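Local coordinates for tail fiber protein (Acinetobacter phage AM24, PDB 5W5P), which probably recognises, and may degrade, the capsular polysaccharide of Acinetobacter baumannii as the trimeric tailspike of the phage, at residues Q68-S82 / T96-W110. Numbering follows the deposited sequence.
Sequences QGGGLFYADTSDTTS and TRWKRKWNTHADPCW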
ATOM      1  N   GLN A  68      40.861 -14.027 -13.841  1.00 49.43           N
ATOM      2  CA  GLN A  68      40.344 -13.198 -12.760  1.00 47.47           C
ATOM      3  C   GLN A  68      41.162 -13.430 -11.489  1.00 43.63           C
ATOM      4  O   GLN A  68      42.141 -14.181 -11.477  1.00 41.82           O
ATOM      5  CB  GLN A  68      38.856 -13.478 -12.534  1.00 49.61           C
ATOM      6  CG  GLN A  68      37.970 -13.055 -13.693  1.00 52.72           C
ATOM      7  CD  GLN A  68      37.999 -11.554 -13.921  1.00 58.63           C
ATOM      8  OE1 GLN A  68      37.787 -10.767 -12.993  1.00 63.70           O
ATOM      9  NE2 GLN A  68      38.270 -11.146 -15.159  1.00 56.63           N
ATOM     10  N   GLY A  69      40.761 -12.753 -10.413  1.00 41.70           N
ATOM     11  CA  GLY A  69      41.393 -12.911  -9.120  1.00 43.17           C
ATOM     12  C   GLY A  69      42.578 -12.008  -8.848  1.00 46.49           C
ATOM     13  O   GLY A  69      43.151 -12.081  -7.752  1.00 48.69           O
ATOM     14  N   GLY A  70      42.974 -11.170  -9.801  1.00 44.76           N
ATOM     15  CA  GLY A  70      44.087 -10.272  -9.582  1.00 42.64           C
ATOM     16  C   GLY A  70      43.775  -9.187  -8.566  1.00 46.28           C
ATOM     17  O   GLY A  70      42.644  -9.005  -8.115  1.00 49.06           O
ATOM     18  N   GLY A  71      44.814  -8.450  -8.199  1.00 48.70           N
ATOM     19  CA  GLY A  71      44.665  -7.353  -7.266  1.00 45.43           C
ATOM     20  C   GLY A  71      45.996  -7.010  -6.625  1.00 44.25           C
ATOM     21  O   GLY A  71      47.043  -7.542  -6.991  1.00 43.94           O
ATOM     22  N   LEU A  72      45.922  -6.106  -5.652  1.00 47.00           N
ATOM     23  CA  LEU A  72      47.094  -5.655  -4.917  1.00 46.86           C
ATOM     24  C   LEU A  72      47.306  -6.517  -3.678  1.00 44.52           C
ATOM     25  O   LEU A  72      46.349  -6.883  -2.991  1.00 45.52           O
ATOM     26  CB  LEU A  72      46.944  -4.188  -4.503  1.00 46.07           C
ATOM     27  CG  LEU A  72      46.844  -3.132  -5.606  1.00 45.85           C
ATOM     28  CD1 LEU A  72      46.181  -1.877  -5.065  1.00 40.49           C
ATOM     29  CD2 LEU A  72      48.222  -2.808  -6.183  1.00 40.10           C
ATOM     30  N   PHE A  73      48.569  -6.831  -3.399  1.00 41.55           N
ATOM     31  CA  PHE A  73      48.960  -7.610  -2.233  1.00 44.71           C
ATOM     32  C   PHE A  73      50.125  -6.910  -1.545  1.00 49.56           C
ATOM     33  O   PHE A  73      51.067  -6.469  -2.211  1.00 50.47           O
ATOM     34  CB  PHE A  73      49.355  -9.041  -2.626  1.00 43.80           C
ATOM     35  CG  PHE A  73      48.198  -9.889  -3.077  1.00 48.61           C
ATOM     36  CD1 PHE A  73      47.769  -9.861  -4.396  1.00 45.76           C
ATOM     37  CD2 PHE A  73      47.533 -10.712  -2.178  1.00 51.36           C
ATOM     38  CE1 PHE A  73      46.702 -10.639  -4.810  1.00 39.75           C
ATOM     39  CE2 PHE A  73      46.465 -11.491  -2.589  1.00 48.05           C
ATOM     40  CZ  PHE A  73      46.051 -11.454  -3.906  1.00 42.05           C
ATOM     41  N   TYR A  74      50.062  -6.802  -0.221  1.00 48.40           N
ATOM     42  CA  TYR A  74      51.138  -6.203   0.554  1.00 49.17           C
ATOM     43  C   TYR A  74      51.776  -7.252   1.454  1.00 49.63           C
ATOM     44  O   TYR A  74      51.091  -8.131   1.986  1.00 51.83           O
ATOM     45  CB  TYR A  74      50.645  -5.009   1.384  1.00 49.53           C
ATOM     46  CG  TYR A  74      49.892  -5.361   2.645  1.00 54.87           C
ATOM     47  CD1 TYR A  74      48.535  -5.676   2.600  1.00 62.61           C
ATOM     48  CD2 TYR A  74      50.526  -5.357   3.883  1.00 52.65           C
ATOM     49  CE1 TYR A  74      47.828  -5.990   3.749  1.00 63.68           C
ATOM     50  CE2 TYR A  74      49.834  -5.670   5.037  1.00 57.58           C
ATOM     51  CZ  TYR A  74      48.482  -5.985   4.966  1.00 63.86           C
ATOM     52  OH  TYR A  74      47.786  -6.297   6.115  1.00 65.07           O
ATOM     53  N   ALA A  75      53.094  -7.160   1.604  1.00 51.66           N
ATOM     54  CA  ALA A  75      53.853  -8.108   2.417  1.00 53.06           C
ATOM     55  C   ALA A  75      53.714  -7.706   3.879  1.00 53.38           C
ATOM     56  O   ALA A  75      54.333  -6.743   4.334  1.00 53.00           O
ATOM     57  CB  ALA A  75      55.314  -8.145   1.984  1.00 51.00           C
ATOM     58  N   ASP A  76      52.889  -8.444   4.617  1.00 54.33           N
ATOM     59  CA  ASP A  76      52.677  -8.198   6.043  1.00 57.30           C
ATOM     60  C   ASP A  76      53.842  -8.811   6.809  1.00 57.27           C
ATOM     61  O   ASP A  76      53.836  -9.996   7.155  1.00 50.72           O
ATOM     62  CB  ASP A  76      51.339  -8.773   6.491  1.00 57.19           C
ATOM     63  CG  ASP A  76      50.925  -8.286   7.862  1.00 59.13           C
ATOM     64  OD1 ASP A  76      51.679  -7.498   8.469  1.00 60.20           O
ATOM     65  OD2 ASP A  76      49.846  -8.694   8.335  1.00 61.28           O
ATOM     66  N   THR A  77      54.858  -7.984   7.080  1.00 61.89           N
ATOM     67  CA  THR A  77      56.068  -8.465   7.743  1.00 67.25           C
ATOM     68  C   THR A  77      55.811  -8.904   9.180  1.00 69.21           C
ATOM     69  O   THR A  77      56.577  -9.716   9.710  1.00 69.85           O
ATOM     70  CB  THR A  77      57.155  -7.384   7.722  1.00 65.92           C
ATOM     71  OG1 THR A  77      57.124  -6.687   6.470  1.00 62.64           O
ATOM     72  CG2 THR A  77      58.528  -8.008   7.908  1.00 65.78           C
ATOM     73  N   SER A  78      54.751  -8.397   9.812  1.00 69.83           N
ATOM     74  CA  SER A  78      54.430  -8.776  11.183  1.00 71.82           C
ATOM     75  C   SER A  78      53.775 -10.149  11.283  1.00 70.89           C
ATOM     76  O   SER A  78      53.738 -10.721  12.379  1.00 72.71           O
ATOM     77  CB  SER A  78      53.512  -7.725  11.814  1.00 75.21           C
ATOM     78  OG  SER A  78      52.279  -7.627  11.117  1.00 74.77           O
ATOM     79  N   ASP A  79      53.260 -10.688  10.179  1.00 67.25           N
ATOM     80  CA  ASP A  79      52.557 -11.966  10.176  1.00 61.37           C
ATOM     81  C   ASP A  79      53.493 -13.067   9.689  1.00 60.25           C
ATOM     82  O   ASP A  79      53.954 -13.039   8.543  1.00 59.10           O
ATOM     83  CB  ASP A  79      51.306 -11.905   9.297  1.00 54.42           C
ATOM     84  CG  ASP A  79      50.331 -13.038   9.586  1.00 57.03           C
ATOM     85  OD1 ASP A  79      50.777 -14.140   9.985  1.00 57.67           O
ATOM     86  OD2 ASP A  79      49.112 -12.831   9.400  1.00 56.50           O
ATOM     87  N   THR A  80      53.753 -14.041  10.561  1.00 61.02           N
ATOM     88  CA  THR A  80      54.571 -15.199  10.230  1.00 61.26           C
ATOM     89  C   THR A  80      53.838 -16.512  10.477  1.00 63.48           C
ATOM     90  O   THR A  80      54.471 -17.575  10.459  1.00 66.49           O
ATOM     91  CB  THR A  80      55.873 -15.180  11.039  1.00 61.80           C
ATOM     92  OG1 THR A  80      55.575 -14.886  12.409  1.00 63.49           O
ATOM     93  CG2 THR A  80      56.823 -14.123  10.493  1.00 59.15           C
ATOM     94  N   THR A  81      52.528 -16.470  10.715  1.00 61.55           N
ATOM     95  CA  THR A  81      51.776 -17.657  11.097  1.00 59.98           C
ATOM     96  C   THR A  81      50.509 -17.890  10.288  1.00 57.73           C
ATOM     97  O   THR A  81      50.039 -19.034  10.252  1.00 62.63           O
ATOM     98  CB  THR A  81      51.399 -17.595  12.586  1.00 55.39           C
ATOM     99  OG1 THR A  81      50.887 -16.293  12.896  1.00 54.65           O
ATOM    100  CG2 THR A  81      52.618 -17.870  13.455  1.00 57.58           C
ATOM    101  N   SER A  82      49.946 -16.870   9.641  1.00 53.73           N
ATOM    102  CA  SER A  82      48.688 -17.037   8.924  1.00 55.82           C
ATOM    103  C   SER A  82      48.831 -18.058   7.801  1.00 55.13           C
ATOM    104  O   SER A  82      49.861 -18.120   7.122  1.00 56.05           O
ATOM    105  CB  SER A  82      48.217 -15.699   8.352  1.00 59.11           C
ATOM    106  OG  SER A  82      47.740 -14.844   9.375  1.00 61.24           O
ATOM    107  N   THR A  96      56.757 -15.270   3.374  1.00 52.47           N
ATOM    108  CA  THR A  96      56.088 -13.978   3.397  1.00 50.90           C
ATOM    109  C   THR A  96      54.581 -14.157   3.276  1.00 53.82           C
ATOM    110  O   THR A  96      54.095 -14.830   2.359  1.00 56.91           O
ATOM    111  CB  THR A  96      56.598 -13.092   2.261  1.00 46.78           C
ATOM    112  OG1 THR A  96      57.976 -12.764   2.486  1.00 47.79           O
ATOM    113  CG2 THR A  96      55.785 -11.813   2.181  1.00 45.45           C
ATOM    114  N   ARG A  97      53.841 -13.551   4.204  1.00 51.70           N
ATOM    115  CA  ARG A  97      52.382 -13.542   4.147  1.00 50.56           C
ATOM    116  C   ARG A  97      51.945 -12.340   3.322  1.00 48.84           C
ATOM    117  O   ARG A  97      52.002 -11.199   3.786  1.00 52.22           O
ATOM    118  CB  ARG A  97      51.780 -13.510   5.545  1.00 48.38           C
ATOM    119  CG  ARG A  97      51.400 -14.881   6.061  1.00 46.87           C
ATOM    120  CD  ARG A  97      52.609 -15.572   6.679  1.00 51.00           C
ATOM    121  NE  ARG A  97      52.326 -16.958   7.042  1.00 49.55           N
ATOM    122  CZ  ARG A  97      53.254 -17.897   7.179  1.00 51.03           C
ATOM    123  NH1 ARG A  97      54.531 -17.604   6.978  1.00 51.72           N
ATOM    124  NH2 ARG A  97      52.901 -19.127   7.519  1.00 52.08           N
ATOM    125  N   TRP A  98      51.518 -12.605   2.089  1.00 43.49           N
ATOM    126  CA  TRP A  98      50.927 -11.591   1.225  1.00 44.34           C
ATOM    127  C   TRP A  98      49.426 -11.516   1.489  1.00 46.05           C
ATOM    128  O   TRP A  98      48.732 -12.537   1.476  1.00 43.80           O
ATOM    129  CB  TRP A  98      51.193 -11.918  -0.248  1.00 46.76           C
ATOM    130  CG  TRP A  98      52.654 -11.874  -0.640  1.00 48.21           C
ATOM    131  CD1 TRP A  98      53.520 -12.928  -0.707  1.00 48.66           C
ATOM    132  CD2 TRP A  98      53.408 -10.715  -1.020  1.00 46.07           C
ATOM    133  NE1 TRP A  98      54.762 -12.496  -1.097  1.00 43.81           N
ATOM    134  CE2 TRP A  98      54.719 -11.141  -1.299  1.00 45.81           C
ATOM    135  CE3 TRP A  98      53.098  -9.358  -1.153  1.00 48.54           C
ATOM    136  CZ2 TRP A  98      55.720 -10.261  -1.703  1.00 47.58           C
ATOM    137  CZ3 TRP A  98      54.098  -8.485  -1.553  1.00 46.70           C
ATOM    138  CH2 TRP A  98      55.388  -8.939  -1.822  1.00 44.25           C
ATOM    139  N   LYS A  99      48.927 -10.308   1.730  1.00 45.64           N
ATOM    140  CA  LYS A  99      47.515 -10.090   2.013  1.00 45.36           C
ATOM    141  C   LYS A  99      46.926  -9.125   0.997  1.00 45.51           C
ATOM    142  O   LYS A  99      47.501  -8.068   0.722  1.00 45.10           O
ATOM    143  CB  LYS A  99      47.303  -9.564   3.439  1.00 41.82           C
ATOM    144  CG  LYS A  99      48.036 -10.392   4.461  1.00 48.21           C
ATOM    145  CD  LYS A  99      47.790  -9.971   5.893  1.00 43.73           C
ATOM    146  CE  LYS A  99      48.007 -11.165   6.817  1.00 46.86           C
ATOM    147  NZ  LYS A  99      48.269 -10.713   8.208  1.00 48.90           N
ATOM    148  N   ARG A 100      45.780  -9.497   0.444  1.00 47.01           N
ATOM    149  CA  ARG A 100      45.110  -8.673  -0.551  1.00 45.77           C
ATOM    150  C   ARG A 100      44.603  -7.387   0.084  1.00 44.83           C
ATOM    151  O   ARG A 100      44.072  -7.390   1.199  1.00 48.94           O
ATOM    152  CB  ARG A 100      43.949  -9.449  -1.182  1.00 39.41           C
ATOM    153  CG  ARG A 100      43.148  -8.681  -2.213  1.00 44.59           C
ATOM    154  CD  ARG A 100      41.896  -9.457  -2.623  1.00 44.95           C
ATOM    155  NE  ARG A 100      42.211 -10.765  -3.194  1.00 39.07           N
ATOM    156  CZ  ARG A 100      42.461 -10.974  -4.482  1.00 39.00           C
ATOM    157  NH1 ARG A 100      42.436  -9.959  -5.333  1.00 39.00           N
ATOM    158  NH2 ARG A 100      42.731 -12.194  -4.921  1.00 39.15           N
ATOM    159  N   LYS A 101      44.785  -6.281  -0.630  1.00 42.19           N
ATOM    160  CA  LYS A 101      44.241  -4.990  -0.222  1.00 40.42           C
ATOM    161  C   LYS A 101      42.810  -4.908  -0.735  1.00 43.08           C
ATOM    162  O   LYS A 101      42.583  -4.872  -1.948  1.00 43.62           O
ATOM    163  CB  LYS A 101      45.085  -3.844  -0.773  1.00 46.49           C
ATOM    164  CG  LYS A 101      46.565  -3.900  -0.401  1.00 50.52           C
ATOM    165  CD  LYS A 101      46.900  -2.883   0.678  1.00 54.28           C
ATOM    166  CE  LYS A 101      48.285  -2.290   0.469  1.00 54.79           C
ATOM    167  NZ  LYS A 101      48.560  -1.211   1.454  1.00 54.66           N
ATOM    168  N   TRP A 102      41.845  -4.891   0.184  1.00 41.25           N
ATOM    169  CA  TRP A 102      40.442  -4.768  -0.187  1.00 43.00           C
ATOM    170  C   TRP A 102      39.661  -4.217   0.998  1.00 46.21           C
ATOM    171  O   TRP A 102      39.853  -4.665   2.133  1.00 44.87           O
ATOM    172  CB  TRP A 102      39.865  -6.117  -0.640  1.00 45.99           C
ATOM    173  CG  TRP A 102      39.822  -7.180   0.427  1.00 48.66           C
ATOM    174  CD1 TRP A 102      40.879  -7.888   0.922  1.00 50.62           C
ATOM    175  CD2 TRP A 102      38.663  -7.663   1.116  1.00 48.69           C
ATOM    176  NE1 TRP A 102      40.450  -8.776   1.879  1.00 44.51           N
ATOM    177  CE2 TRP A 102      39.095  -8.657   2.017  1.00 44.83           C
ATOM    178  CE3 TRP A 102      37.303  -7.352   1.059  1.00 53.84           C
ATOM    179  CZ2 TRP A 102      38.216  -9.341   2.853  1.00 44.12           C
ATOM    180  CZ3 TRP A 102      36.432  -8.030   1.895  1.00 54.12           C
ATOM    181  CH2 TRP A 102      36.894  -9.014   2.778  1.00 48.68           C
ATOM    182  N   ASN A 103      38.793  -3.242   0.732  1.00 47.67           N
ATOM    183  CA  ASN A 103      37.925  -2.669   1.751  1.00 49.34           C
ATOM    184  C   ASN A 103      36.460  -2.729   1.342  1.00 52.95           C
ATOM    185  O   ASN A 103      35.614  -2.092   1.983  1.00 50.89           O
ATOM    186  CB  ASN A 103      38.326  -1.223   2.057  1.00 49.38           C
ATOM    187  CG  ASN A 103      38.418  -0.363   0.812  1.00 52.92           C
ATOM    188  OD1 ASN A 103      37.792  -0.650  -0.208  1.00 44.94           O
ATOM    189  ND2 ASN A 103      39.200   0.706   0.893  1.00 56.37           N
ATOM    190  N   THR A 104      36.146  -3.467   0.283  1.00 58.67           N
ATOM    191  CA  THR A 104      34.776  -3.599  -0.181  1.00 65.12           C
ATOM    192  C   THR A 104      34.271  -5.013   0.051  1.00 73.50           C
ATOM    193  O   THR A 104      34.638  -5.671   1.031  1.00 75.56           O
ATOM    194  CB  THR A 104      34.674  -3.267  -1.668  1.00 65.86           C
ATOM    195  OG1 THR A 104      35.285  -4.321  -2.423  1.00 59.91           O
ATOM    196  CG2 THR A 104      35.373  -1.954  -1.977  1.00 70.72           C
ATOM    197  N   HIS A 105      33.447  -5.485  -0.870  1.00 75.51           N
ATOM    198  CA  HIS A 105      32.859  -6.811  -0.826  1.00 71.39           C
ATOM    199  C   HIS A 105      33.803  -7.842  -1.439  1.00 62.21           C
ATOM    200  O   HIS A 105      34.520  -7.563  -2.403  1.00 61.18           O
ATOM    201  CB  HIS A 105      31.537  -6.786  -1.588  1.00 78.35           C
ATOM    202  CG  HIS A 105      31.613  -6.025  -2.879  1.00 80.95           C
ATOM    203  ND1 HIS A 105      32.700  -6.107  -3.724  1.00 80.14           N
ATOM    204  CD2 HIS A 105      30.742  -5.173  -3.472  1.00 81.70           C
ATOM    205  CE1 HIS A 105      32.497  -5.336  -4.777  1.00 80.68           C
ATOM    206  NE2 HIS A 105      31.315  -4.760  -4.651  1.00 81.37           N
ATOM    207  N   ALA A 106      33.776  -9.050  -0.885  1.00 56.93           N
ATOM    208  CA  ALA A 106      34.596 -10.142  -1.386  1.00 50.43           C
ATOM    209  C   ALA A 106      34.079 -10.675  -2.723  1.00 49.07           C
ATOM    210  O   ALA A 106      32.870 -10.784  -2.949  1.00 41.61           O
ATOM    211  CB  ALA A 106      34.662 -11.270  -0.356  1.00 45.85           C
ATOM    212  N   ASP A 107      35.030 -11.007  -3.609  1.00 47.12           N
ATOM    213  CA  ASP A 107      34.765 -11.554  -4.940  1.00 40.55           C
ATOM    214  C   ASP A 107      35.090 -13.043  -4.910  1.00 42.04           C
ATOM    215  O   ASP A 107      36.226 -13.404  -4.544  1.00 39.99           O
ATOM    216  CB  ASP A 107      35.629 -10.821  -5.974  1.00 40.41           C
ATOM    217  CG  ASP A 107      35.463 -11.330  -7.401  1.00 40.66           C
ATOM    218  OD1 ASP A 107      34.729 -12.302  -7.659  1.00 45.06           O
ATOM    219  OD2 ASP A 107      36.046 -10.729  -8.308  1.00 44.70           O
ATOM    220  N   PRO A 108      34.140 -13.952  -5.183  1.00 42.08           N
ATOM    221  CA  PRO A 108      34.516 -15.379  -5.206  1.00 40.66           C
ATOM    222  C   PRO A 108      35.612 -15.689  -6.201  1.00 43.19           C
ATOM    223  O   PRO A 108      36.277 -16.725  -6.063  1.00 44.04           O
ATOM    224  CB  PRO A 108      33.215 -16.104  -5.573  1.00 41.20           C
ATOM    225  CG  PRO A 108      32.156 -15.176  -5.166  1.00 42.41           C
ATOM    226  CD  PRO A 108      32.693 -13.779  -5.381  1.00 41.25           C
ATOM    227  N   CYS A 109      35.830 -14.822  -7.194  1.00 40.56           N
ATOM    228  CA  CYS A 109      36.879 -15.068  -8.172  1.00 45.52           C
ATOM    229  C   CYS A 109      38.266 -14.986  -7.558  1.00 47.02           C
ATOM    230  O   CYS A 109      39.201 -15.580  -8.103  1.00 50.76           O
ATOM    231  CB  CYS A 109      36.778 -14.080  -9.334  1.00 45.32           C
ATOM    232  SG  CYS A 109      35.530 -14.519 -10.574  1.00 48.49           S
ATOM    233  N   TRP A 110      38.417 -14.264  -6.446  1.00 44.74           N
ATOM    234  CA  TRP A 110      39.689 -14.250  -5.734  1.00 45.58           C
ATOM    235  C   TRP A 110      40.140 -15.662  -5.379  1.00 47.69           C
ATOM    236  O   TRP A 110      41.341 -15.967  -5.412  1.00 48.63           O
ATOM    237  CB  TRP A 110      39.566 -13.401  -4.472  1.00 43.74           C
ATOM    238  CG  TRP A 110      39.253 -11.972  -4.740  1.00 41.13           C
ATOM    239  CD1 TRP A 110      39.347 -11.321  -5.936  1.00 40.49           C
ATOM    240  CD2 TRP A 110      38.810 -11.003  -3.785  1.00 43.46           C
ATOM    241  NE1 TRP A 110      38.983 -10.002  -5.785  1.00 45.53           N
ATOM    242  CE2 TRP A 110      38.647  -9.784  -4.474  1.00 45.50           C
ATOM    243  CE3 TRP A 110      38.532 -11.048  -2.415  1.00 42.21           C
ATOM    244  CZ2 TRP A 110      38.217  -8.624  -3.840  1.00 46.66           C
ATOM    245  CZ3 TRP A 110      38.105  -9.894  -1.787  1.00 41.09           C
ATOM    246  CH2 TRP A 110      37.952  -8.698  -2.498  1.00 43.40           C
TER
HETATM  247  O   HOH W   1      38.644 -10.869  -9.686  1.00 53.14           O
HETATM  248  O   HOH W   2      43.286  -5.301  -4.952  1.00 34.13           O
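Strands 71-75 and 97-100 run antiparallel, their axes 142° apart and 4.4 Å at closest approach. Tyr74 and Lys99 form the hydrogen-bonded pair, flanked by the non-hydrogen-bonded pairs Phe73-Arg100 and Ala75-Trp98; the ladder continues through Lys101 N to Leu72 O and Asp76 N to Arg97 O. Beyond it, a water accepts from Leu72 N and donates to Lys101 O.

On the Phe73 and Trp98 face, Ala75 CB lies over the six-membered ring of Trp98, a CH-pi contact 3.9 Å from the centroid. Arg100, bent at chi3 (-59°), turns its guanidinium toward the glycines: NH2 and NH1 both grip Gly69 O, at 2.9 and 3.3 Å, while NH1 also reaches Gly70 O. Both oxygens lie in the guanidinium plane; Phe73 CZ lies over the rim of one face, its ring turned 63° from the guanidinium, and Trp110 CG over the centre of the opposite face. Strands 71-75 and 97-100 are the two central strands of a four-stranded antiparallel sheet preceding the parallel beta-helix, with Leu45 of helix 42-46 packing on Phe73 and Trp98.

On the other face, Lys99 runs extended past the Tyr74 ring, and its NZ bridges two carboxylates, 2.6 Å from both Asp76 OD2 and Asp79 OD2. Asp79 OD1 accepts from Thr81 N, an Asx turn, and from Ser82 N. Arg97 NE donates to Ser82 O in the carbonyl plane at 2.7 Å. Lys101 CE packs on Tyr74 CB, and its NZ bonds to Gly60 O of a neighbouring subunit.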